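Local coordinates for peptidoglycan-N-acetylglucosamine deacetylase BC_1960 (Bacillus cereus, PDB 5O6Y), which removes acetyl groups from N-acetylglucosamine residues of peptidoglycan in a zinc-dependent hydrolysis and also acts on soluble chitin substrates and N-acetylchitooligomers, at residues W141-V146 / S168-H173. Numbering follows the deposited sequence.
Sequences WSVDTV and SVILQH. With 5YA (4-naphthalen-1-yl-~{N}-oxidanyl-benzamide), chain C.
Val143 and Asp144 run parallel to Ile170 and Leu171: Val169 O accepts from both Ser142 N (2.9 Å) and Val143 N (3.1 Å), and Val143 O takes Leu171 N at 3.0 Å. The first donor to Val169 O lies in the carbonyl plane, the second 39° out of it. Where the strand pairing ends, the side chain of Thr145 takes over, its OG1 donating to Leu171 O at 3.0 Å. The chi1 of Thr145, 72°, which sets OG1 between the backbone N and the carbonyl carbon, leaves its CG2 to pack against Ile170 CG2 (3.7 Å), and Val160 of helix 153-163 touches both residues. That helix is the crossover of a beta-alpha-beta unit, the repeating element of the distorted barrel of NodB-type polysaccharide deacetylases; strand 169-173 continues the sheet to strand 22-28. On the face bearing Leu171, Trp141 lays its indole over the leucine, whose CD2 makes a CH-pi contact 3.7 Å from the centroid of the five-membered ring. Beyond Leu171, the bound hydroxamate ligand occupies the active site. The six-membered part of the indole reaches its phenylene ring obliquely, Asp144 OD1 approaches its naphthyl group, and His173, the predicted proton donor, points NE2 at the carbonyl carbon C17 (3.2 Å). Asp144 OD2 closes an Asx turn by accepting Val146 N at 2.7 Å, while Asp147 OD1 is hydrogen-bonded to His173 ND1, which would help to fix the rotation of the imidazole.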
loop_
_atom_site.group_PDB
_atom_site.type_symbol
_atom_site.label_atom_id
_atom_site.label_comp_id
_atom_site.label_asym_id
_atom_site.label_seq_id
_atom_site.Cartn_x
_atom_site.Cartn_y
_atom_site.Cartn_z
ATOM N N TRP B 141 -2.909 6.715 -4.239
ATOM C CA TRP B 141 -1.786 7.364 -3.577
ATOM C C TRP B 141 -1.734 8.824 -4.003
ATOM O O TRP B 141 -2.281 9.207 -5.039
ATOM C CB TRP B 141 -0.463 6.658 -3.897
ATOM C CG TRP B 141 -0.098 6.692 -5.350
ATOM C CD1 TRP B 141 0.692 7.613 -5.976
ATOM C CD2 TRP B 141 -0.508 5.763 -6.360
ATOM N NE1 TRP B 141 0.799 7.315 -7.313
ATOM C CE2 TRP B 141 0.072 6.183 -7.574
ATOM C CE3 TRP B 141 -1.308 4.616 -6.355
ATOM C CZ2 TRP B 141 -0.124 5.498 -8.770
ATOM C CZ3 TRP B 141 -1.501 3.936 -7.544
ATOM C CH2 TRP B 141 -0.913 4.380 -8.735
ATOM N N SER B 142 -1.058 9.634 -3.183
ATOM C CA SER B 142 -0.905 11.058 -3.444
ATOM C C SER B 142 0.529 11.485 -3.713
ATOM O O SER B 142 0.739 12.575 -4.253
ATOM C CB SER B 142 -1.445 11.881 -2.266
ATOM O OG SER B 142 -2.834 12.117 -2.404
ATOM N N VAL B 143 1.516 10.670 -3.344
ATOM C CA VAL B 143 2.925 10.985 -3.551
ATOM C C VAL B 143 3.591 9.767 -4.175
ATOM O O VAL B 143 3.588 8.681 -3.581
ATOM C CB VAL B 143 3.633 11.377 -2.242
ATOM C CG1 VAL B 143 5.084 11.750 -2.517
ATOM C CG2 VAL B 143 2.906 12.523 -1.555
ATOM N N ASP B 144 4.159 9.944 -5.366
ATOM C CA ASP B 144 4.798 8.864 -6.111
ATOM C C ASP B 144 6.309 9.035 -6.018
ATOM O O ASP B 144 6.861 10.007 -6.546
ATOM C CB ASP B 144 4.342 8.861 -7.568
ATOM C CG ASP B 144 4.562 7.522 -8.247
ATOM O OD1 ASP B 144 3.621 7.026 -8.901
ATOM O OD2 ASP B 144 5.666 6.953 -8.110
ATOM N N THR B 145 6.976 8.089 -5.358
ATOM C CA THR B 145 8.430 8.114 -5.271
ATOM C C THR B 145 9.111 7.662 -6.555
ATOM O O THR B 145 10.336 7.786 -6.652
ATOM C CB THR B 145 8.913 7.230 -4.118
ATOM O OG1 THR B 145 8.730 5.850 -4.463
ATOM C CG2 THR B 145 8.135 7.533 -2.851
ATOM N N VAL B 146 8.343 7.159 -7.530
ATOM C CA VAL B 146 8.816 6.513 -8.758
ATOM C C VAL B 146 10.070 5.685 -8.495
ATOM O O VAL B 146 11.003 5.664 -9.306
ATOM C CB VAL B 146 9.037 7.535 -9.897
ATOM C CG1 VAL B 146 7.722 8.214 -10.261
ATOM C CG2 VAL B 146 10.101 8.580 -9.556
ATOM N N SER B 168 -1.089 12.714 3.206
ATOM C CA SER B 168 -0.467 12.122 2.033
ATOM C C SER B 168 -0.384 10.603 2.154
ATOM O O SER B 168 -0.204 10.048 3.242
ATOM C CB SER B 168 0.932 12.699 1.819
ATOM O OG SER B 168 0.867 14.032 1.342
ATOM N N VAL B 169 -0.526 9.935 1.013
ATOM C CA VAL B 169 -0.370 8.490 0.899
ATOM C C VAL B 169 0.809 8.249 -0.034
ATOM O O VAL B 169 0.709 8.486 -1.245
ATOM C CB VAL B 169 -1.641 7.810 0.376
ATOM C CG1 VAL B 169 -1.415 6.311 0.212
ATOM C CG2 VAL B 169 -2.808 8.085 1.312
ATOM N N ILE B 170 1.917 7.785 0.522
ATOM C CA ILE B 170 3.167 7.651 -0.216
ATOM C C ILE B 170 3.278 6.232 -0.754
ATOM O O ILE B 170 2.985 5.262 -0.047
ATOM C CB ILE B 170 4.368 8.014 0.679
ATOM C CG1 ILE B 170 4.120 9.368 1.355
ATOM C CG2 ILE B 170 5.644 8.057 -0.135
ATOM C CD1 ILE B 170 5.154 9.740 2.395
ATOM N N LEU B 171 3.702 6.109 -2.013
ATOM C CA LEU B 171 3.781 4.828 -2.705
ATOM C C LEU B 171 5.239 4.434 -2.900
ATOM O O LEU B 171 6.007 5.170 -3.529
ATOM C CB LEU B 171 3.067 4.891 -4.055
ATOM C CG LEU B 171 3.304 3.710 -5.003
ATOM C CD1 LEU B 171 2.775 2.411 -4.409
ATOM C CD2 LEU B 171 2.679 3.974 -6.363
ATOM N N GLN B 172 5.611 3.273 -2.366
ATOM C CA GLN B 172 6.905 2.656 -2.620
ATOM C C GLN B 172 6.682 1.197 -3.000
ATOM O O GLN B 172 5.566 0.678 -2.927
ATOM C CB GLN B 172 7.836 2.776 -1.406
ATOM C CG GLN B 172 8.282 4.202 -1.119
ATOM C CD GLN B 172 9.177 4.308 0.101
ATOM O OE1 GLN B 172 8.697 4.461 1.225
ATOM N NE2 GLN B 172 10.484 4.231 -0.115
ATOM N N HIS B 173 7.756 0.528 -3.413
ATOM C CA HIS B 173 7.657 -0.833 -3.921
ATOM C C HIS B 173 8.658 -1.747 -3.228
ATOM O O HIS B 173 9.753 -1.329 -2.845
ATOM C CB HIS B 173 7.884 -0.887 -5.441
ATOM C CG HIS B 173 6.805 -0.219 -6.235
ATOM N ND1 HIS B 173 6.904 1.083 -6.679
ATOM C CD2 HIS B 173 5.602 -0.671 -6.660
ATOM C CE1 HIS B 173 5.809 1.401 -7.345
ATOM N NE2 HIS B 173 5.003 0.356 -7.348
HETATM C C1 5YA C . 3.190 6.480 -12.502
HETATM C C2 5YA C . 3.093 5.366 -11.663
HETATM C C3 5YA C . 2.688 4.130 -12.165
HETATM C C4 5YA C . 2.366 3.995 -13.547
HETATM C C5 5YA C . 2.466 5.131 -14.402
HETATM C C6 5YA C . 2.885 6.382 -13.858
HETATM C C7 5YA C . 1.947 2.744 -14.086
HETATM C C8 5YA C . 1.641 2.642 -15.440
HETATM O O1 5YA C . 1.824 -0.333 -7.513
HETATM C C9 5YA C . 1.738 3.758 -16.281
HETATM C C10 5YA C . 2.145 4.994 -15.785
HETATM C C11 5YA C . 2.584 2.951 -11.264
HETATM C C12 5YA C . 1.413 2.728 -10.558
HETATM C C13 5YA C . 1.305 1.633 -9.717
HETATM N N1 5YA C . 2.625 -1.620 -9.145
HETATM C C14 5YA C . 2.372 0.761 -9.585
HETATM C C15 5YA C . 3.545 0.983 -10.291
HETATM C C16 5YA C . 3.652 2.078 -11.131
HETATM C C17 5YA C . 2.254 -0.449 -8.660
HETATM O O2 5YA C . 2.544 -2.777 -8.354
#